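Long-range contacts in 3-hydroxyadipyl-CoA dehydrogenase (PDB 3MOG), which catalyses the NAD-dependent oxidation of 3-hydroxyadipyl-CoA to 3-oxoadipyl-CoA, a step in the breakdown of phenylacetate: residues D345-K350 with L389-V394; E328-L333 with I382-G387. All blocks are in the same frame, centred on the assembly; numbering follows the deposited sequence.

Contact 1: residues D345-K350 with L389-V394; sequences DKMAGK and LIWRTV
The carboxylate of Asp-345, at the end of strand 341-345 in the reduced Rossmann-fold domain, takes the amides of Leu-389, Ile-390 and Trp-391 at the start of helix 390-406, where Leu-389 is the N-cap residue. The helix belongs to the C-terminal domain that follows. Two amides grip OD1 of Asp-345: Ile-390 N on its syn lone pair at 2.8 Å, and Leu-389 N from above the carboxylate plane at 2.9 Å. Trp-391 N takes the syn lone pair of OD2 of Asp-345 at 3.1 Å, and this bond is nearly straight. Three amides thus fix the rotation of the carboxylate, and its negative charge is probably favoured by the helix N terminus. With CG anti to the backbone N (chi1 -175°), the acid group is carried beyond the strand end to the helix.

The tight side continues at Trp-391. The edge of its indole faces OD2 of Asp-345, and its NE1 donates to Lys-346 O at 2.7 Å. Leu-436 and Leu-444 also pack on this ring. The side chain of Met-347, extended beyond CG, brings CE over the five-membered ring, 3.9 Å from its centroid. SD lies higher above the same face, in a longer Met-aromatic contact. SD of Met-347 also touches CG2 of Ile-390 at 3.7 Å, and CE reaches Val-394 as well.

The loose side is the rest of the loop. Lys-346 turns its side chain away from the helix and meets it through the backbone. Ala-348 and Lys-350 are exposed and do not touch 389-394. On the tight side, by contrast, the indole N-H meets Lys-346 O 44° out of the carbonyl plane, while the oxygen stays close to the ring plane of Trp-391.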
loop_
_atom_site.group_PDB
_atom_site.type_symbol
_atom_site.label_atom_id
_atom_site.label_comp_id
_atom_site.label_asym_id
_atom_site.label_seq_id
_atom_site.Cartn_x
_atom_site.Cartn_y
_atom_site.Cartn_z
ATOM N N ASP C 345 0.049 -14.462 29.007
ATOM C CA ASP C 345 1.108 -13.924 28.191
ATOM C C ASP C 345 2.299 -13.771 29.113
ATOM O O ASP C 345 2.364 -12.820 29.900
ATOM C CB ASP C 345 0.659 -12.547 27.711
ATOM C CG ASP C 345 1.614 -11.905 26.741
ATOM O OD1 ASP C 345 1.679 -10.654 26.730
ATOM O OD2 ASP C 345 2.273 -12.634 25.976
ATOM N N LYS C 346 3.241 -14.707 29.038
ATOM C CA LYS C 346 4.371 -14.692 29.977
ATOM C C LYS C 346 5.672 -15.135 29.346
ATOM O O LYS C 346 5.664 -15.960 28.428
ATOM C CB LYS C 346 4.086 -15.559 31.216
ATOM C CG LYS C 346 3.888 -17.053 30.940
ATOM C CD LYS C 346 4.192 -17.920 32.161
ATOM C CE LYS C 346 3.727 -19.367 31.938
ATOM N NZ LYS C 346 4.130 -20.301 33.036
ATOM N N MET C 347 6.780 -14.563 29.826
ATOM C CA MET C 347 8.109 -15.145 29.594
ATOM C C MET C 347 8.796 -15.444 30.929
ATOM O O MET C 347 8.218 -16.151 31.744
ATOM C CB MET C 347 8.959 -14.313 28.628
ATOM C CG MET C 347 8.461 -14.439 27.167
ATOM S SD MET C 347 9.426 -13.533 25.945
ATOM C CE MET C 347 8.517 -13.941 24.476
ATOM N N ALA C 348 10.000 -14.924 31.166
ATOM C CA ALA C 348 10.752 -15.290 32.382
ATOM C C ALA C 348 10.502 -14.349 33.554
ATOM O O ALA C 348 10.513 -14.775 34.712
ATOM C CB ALA C 348 12.242 -15.391 32.093
ATOM N N GLY C 349 10.263 -13.077 33.242
ATOM C CA GLY C 349 10.039 -12.044 34.252
ATOM C C GLY C 349 8.810 -12.262 35.118
ATOM O O GLY C 349 7.953 -13.090 34.810
ATOM N N LYS C 350 8.731 -11.516 36.214
ATOM C CA LYS C 350 7.658 -11.704 37.185
ATOM C C LYS C 350 6.330 -11.123 36.720
ATOM O O LYS C 350 5.273 -11.615 37.090
ATOM C CB LYS C 350 8.060 -11.143 38.549
ATOM C CG LYS C 350 8.903 -12.117 39.355
ATOM C CD LYS C 350 10.152 -11.454 39.907
ATOM C CE LYS C 350 11.200 -12.500 40.266
ATOM N NZ LYS C 350 12.555 -11.903 40.450
ATOM N N LEU C 389 0.559 -9.261 24.399
ATOM C CA LEU C 389 1.519 -8.151 24.337
ATOM C C LEU C 389 2.948 -8.588 24.086
ATOM O O LEU C 389 3.552 -8.223 23.074
ATOM C CB LEU C 389 1.456 -7.298 25.617
ATOM C CG LEU C 389 0.149 -6.557 25.914
ATOM C CD1 LEU C 389 0.264 -5.753 27.200
ATOM C CD2 LEU C 389 -0.273 -5.641 24.733
ATOM N N ILE C 390 3.472 -9.357 25.027
ATOM C CA ILE C 390 4.843 -9.800 25.022
ATOM C C ILE C 390 5.063 -10.706 23.823
ATOM O O ILE C 390 5.926 -10.422 22.998
ATOM C CB ILE C 390 5.168 -10.552 26.341
ATOM C CG1 ILE C 390 5.213 -9.575 27.521
ATOM C CG2 ILE C 390 6.459 -11.348 26.222
ATOM C CD1 ILE C 390 5.138 -10.269 28.909
ATOM N N TRP C 391 4.253 -11.764 23.712
ATOM C CA TRP C 391 4.432 -12.757 22.658
ATOM C C TRP C 391 4.174 -12.175 21.287
ATOM O O TRP C 391 4.907 -12.478 20.355
ATOM C CB TRP C 391 3.624 -14.045 22.916
ATOM C CG TRP C 391 4.377 -14.945 23.860
ATOM C CD1 TRP C 391 4.371 -14.891 25.229
ATOM C CD2 TRP C 391 5.300 -15.983 23.505
ATOM N NE1 TRP C 391 5.217 -15.846 25.746
ATOM C CE2 TRP C 391 5.801 -16.529 24.711
ATOM C CE3 TRP C 391 5.746 -16.512 22.283
ATOM C CZ2 TRP C 391 6.728 -17.574 24.732
ATOM C CZ3 TRP C 391 6.664 -17.558 22.302
ATOM C CH2 TRP C 391 7.147 -18.077 23.523
ATOM N N ARG C 392 3.169 -11.306 21.189
ATOM C CA ARG C 392 2.816 -10.652 19.925
ATOM C C ARG C 392 3.958 -9.764 19.421
ATOM O O ARG C 392 4.288 -9.792 18.224
ATOM C CB ARG C 392 1.520 -9.845 20.102
ATOM C CG ARG C 392 1.081 -9.070 18.880
ATOM C CD ARG C 392 -0.389 -8.849 18.904
ATOM N NE ARG C 392 -0.810 -7.959 17.821
ATOM C CZ ARG C 392 -2.076 -7.704 17.518
ATOM N NH1 ARG C 392 -3.037 -8.299 18.217
ATOM N NH2 ARG C 392 -2.382 -6.863 16.516
ATOM N N THR C 393 4.579 -9.021 20.348
ATOM C CA THR C 393 5.660 -8.074 20.035
ATOM C C THR C 393 6.966 -8.796 19.694
ATOM O O THR C 393 7.677 -8.410 18.753
ATOM C CB THR C 393 5.914 -7.087 21.209
ATOM O OG1 THR C 393 4.719 -6.333 21.476
ATOM C CG2 THR C 393 7.045 -6.124 20.894
ATOM N N VAL C 394 7.283 -9.841 20.460
ATOM C CA VAL C 394 8.553 -10.543 20.268
ATOM C C VAL C 394 8.519 -11.363 18.973
ATOM O O VAL C 394 9.461 -11.300 18.202
ATOM C CB VAL C 394 8.965 -11.368 21.504
ATOM C CG1 VAL C 394 10.233 -12.140 21.222
ATOM C CG2 VAL C 394 9.177 -10.450 22.735
#

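Contact 2: residues E328-L333 with I382-G387; sequences ETAQAL and IADYPG
A chi1 of -164° at Asp-384, the centre of an inverse gamma turn, swings CG opposite the backbone N and sends the carboxylate to the amides that begin helix 330-337. Thr-329 has chi1 64°, which turns OG1 back to Ala-332 N and places CG2 against Pro-386. The carboxylate receives two bonds, each on a syn lone pair. Ala-330 N gives to OD1 of Asp-384 at 2.9 Å, and Gln-331 N gives to OD2 of Asp-384 at 3.0 Å. Thr-329 is the N-cap, and its OG1 accepts from Ala-332 N at 3.0 Å. Thr-329 thus caps the turn from within, while Asp-384, from the loop after strand 378-381, accepts the two amides before Ala-332. CG2 of Thr-329 lies beside CG of Pro-386 at 3.9 Å, the two side chains pointing the same way. A water joins Glu-328 O to Gly-387 N. With an alanine at Asp-384, the amides of Ala-330 and Gln-331 would probably lose their acceptor, and the loop would be less firmly held to the helix start. An acid gripped by two amides at a helix N terminus is likely to be stabilised in its charged form by the helix dipole.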
loop_
_atom_site.group_PDB
_atom_site.type_symbol
_atom_site.label_atom_id
_atom_site.label_comp_id
_atom_site.label_asym_id
_atom_site.label_seq_id
_atom_site.Cartn_x
_atom_site.Cartn_y
_atom_site.Cartn_z
ATOM N N GLU C 328 -4.998 -16.990 19.685
ATOM C CA GLU C 328 -6.448 -17.126 19.766
ATOM C C GLU C 328 -6.952 -16.511 21.058
ATOM O O GLU C 328 -6.255 -16.528 22.068
ATOM C CB GLU C 328 -6.851 -18.590 19.689
ATOM C CG GLU C 328 -6.462 -19.273 18.388
ATOM C CD GLU C 328 -6.946 -20.711 18.335
ATOM O OE1 GLU C 328 -8.012 -20.965 17.725
ATOM O OE2 GLU C 328 -6.268 -21.580 18.926
ATOM N N THR C 329 -8.152 -15.936 21.024
ATOM C CA THR C 329 -8.708 -15.297 22.214
ATOM C C THR C 329 -9.205 -16.335 23.216
ATOM O O THR C 329 -9.582 -17.444 22.847
ATOM C CB THR C 329 -9.889 -14.353 21.885
ATOM O OG1 THR C 329 -10.962 -15.118 21.337
ATOM C CG2 THR C 329 -9.468 -13.257 20.890
ATOM N N ALA C 330 -9.203 -15.947 24.484
ATOM C CA ALA C 330 -9.837 -16.708 25.553
ATOM C C ALA C 330 -11.282 -17.059 25.207
ATOM O O ALA C 330 -11.696 -18.211 25.382
ATOM C CB ALA C 330 -9.758 -15.927 26.860
ATOM N N GLN C 331 -12.023 -16.085 24.670
ATOM C CA GLN C 331 -13.415 -16.291 24.262
ATOM C C GLN C 331 -13.583 -17.358 23.181
ATOM O O GLN C 331 -14.476 -18.203 23.279
ATOM C CB GLN C 331 -14.077 -14.964 23.841
ATOM C CG GLN C 331 -15.616 -15.033 23.675
ATOM C CD GLN C 331 -16.425 -14.931 25.001
ATOM O OE1 GLN C 331 -15.944 -15.261 26.089
ATOM N NE2 GLN C 331 -17.670 -14.470 24.888
ATOM N N ALA C 332 -12.729 -17.337 22.161
ATOM C CA ALA C 332 -12.827 -18.348 21.104
ATOM C C ALA C 332 -12.553 -19.744 21.650
ATOM O O ALA C 332 -13.232 -20.695 21.276
ATOM C CB ALA C 332 -11.892 -18.036 19.937
ATOM N N LEU C 333 -11.555 -19.857 22.528
ATOM C CA LEU C 333 -11.221 -21.142 23.147
ATOM C C LEU C 333 -12.346 -21.610 24.066
ATOM O O LEU C 333 -12.732 -22.778 24.026
ATOM C CB LEU C 333 -9.879 -21.064 23.905
ATOM C CG LEU C 333 -8.645 -20.825 23.015
ATOM C CD1 LEU C 333 -7.407 -20.545 23.845
ATOM C CD2 LEU C 333 -8.404 -21.982 22.058
ATOM N N ILE C 382 -5.722 -7.548 31.305
ATOM C CA ILE C 382 -5.937 -6.687 30.130
ATOM C C ILE C 382 -7.096 -7.197 29.272
ATOM O O ILE C 382 -7.723 -8.191 29.624
ATOM C CB ILE C 382 -4.642 -6.553 29.287
ATOM C CG1 ILE C 382 -4.230 -7.894 28.679
ATOM C CG2 ILE C 382 -3.486 -5.997 30.140
ATOM C CD1 ILE C 382 -2.978 -7.811 27.763
ATOM N N ALA C 383 -7.381 -6.536 28.149
ATOM C CA ALA C 383 -8.427 -7.025 27.251
ATOM C C ALA C 383 -8.026 -8.347 26.561
ATOM O O ALA C 383 -6.847 -8.695 26.507
ATOM C CB ALA C 383 -8.813 -5.964 26.234
ATOM N N ASP C 384 -9.025 -9.082 26.080
ATOM C CA ASP C 384 -8.855 -10.363 25.405
ATOM C C ASP C 384 -8.369 -10.123 23.961
ATOM O O ASP C 384 -9.125 -10.211 22.994
ATOM C CB ASP C 384 -10.179 -11.147 25.459
ATOM C CG ASP C 384 -10.013 -12.627 25.138
ATOM O OD1 ASP C 384 -8.873 -13.124 25.033
ATOM O OD2 ASP C 384 -11.045 -13.306 24.989
ATOM N N TYR C 385 -7.079 -9.831 23.864
ATOM C CA TYR C 385 -6.430 -9.346 22.666
ATOM C C TYR C 385 -5.537 -10.457 22.091
ATOM O O TYR C 385 -4.658 -10.961 22.792
ATOM C CB TYR C 385 -5.581 -8.150 23.084
ATOM C CG TYR C 385 -4.915 -7.347 21.998
ATOM C CD1 TYR C 385 -5.668 -6.702 20.994
ATOM C CD2 TYR C 385 -3.531 -7.151 22.019
ATOM C CE1 TYR C 385 -5.047 -5.925 20.031
ATOM C CE2 TYR C 385 -2.901 -6.372 21.053
ATOM C CZ TYR C 385 -3.667 -5.759 20.066
ATOM O OH TYR C 385 -3.048 -4.990 19.111
ATOM N N PRO C 386 -5.777 -10.844 20.825
ATOM C CA PRO C 386 -5.030 -11.893 20.134
ATOM C C PRO C 386 -3.521 -11.732 20.275
ATOM O O PRO C 386 -2.983 -10.659 20.012
ATOM C CB PRO C 386 -5.461 -11.714 18.676
ATOM C CG PRO C 386 -6.841 -11.221 18.760
ATOM C CD PRO C 386 -6.859 -10.303 19.975
ATOM N N GLY C 387 -2.844 -12.777 20.751
ATOM C CA GLY C 387 -1.397 -12.734 20.890
ATOM C C GLY C 387 -0.914 -11.897 22.062
ATOM O O GLY C 387 0.278 -11.898 22.379
HETATM O O HOH W 1 -4.471 -14.639 22.543
#

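From the N terminus, the chain first passes 328-333 at the start of helix 330-337. It then runs through strand 341-345 to the loop 345-350. Strand 351-356, helix 362-373 and edge strand 378-381 follow. The chain then returns at 382-387, which closes contact 2, and at 389-394, which closes contact 1. The segments alternate, so the two closures cross and neither nests in the other. Contact 2 ties the start of helix 330-337 to the loop after edge strand 378-381. Contact 1 joins the reduced Rossmann-fold domain to helix 390-406, which opens the following helical part. Their centres are about 15 Å apart, bridged by a probable hydrogen bond from Arg-392 NH1 to Pro-386 O.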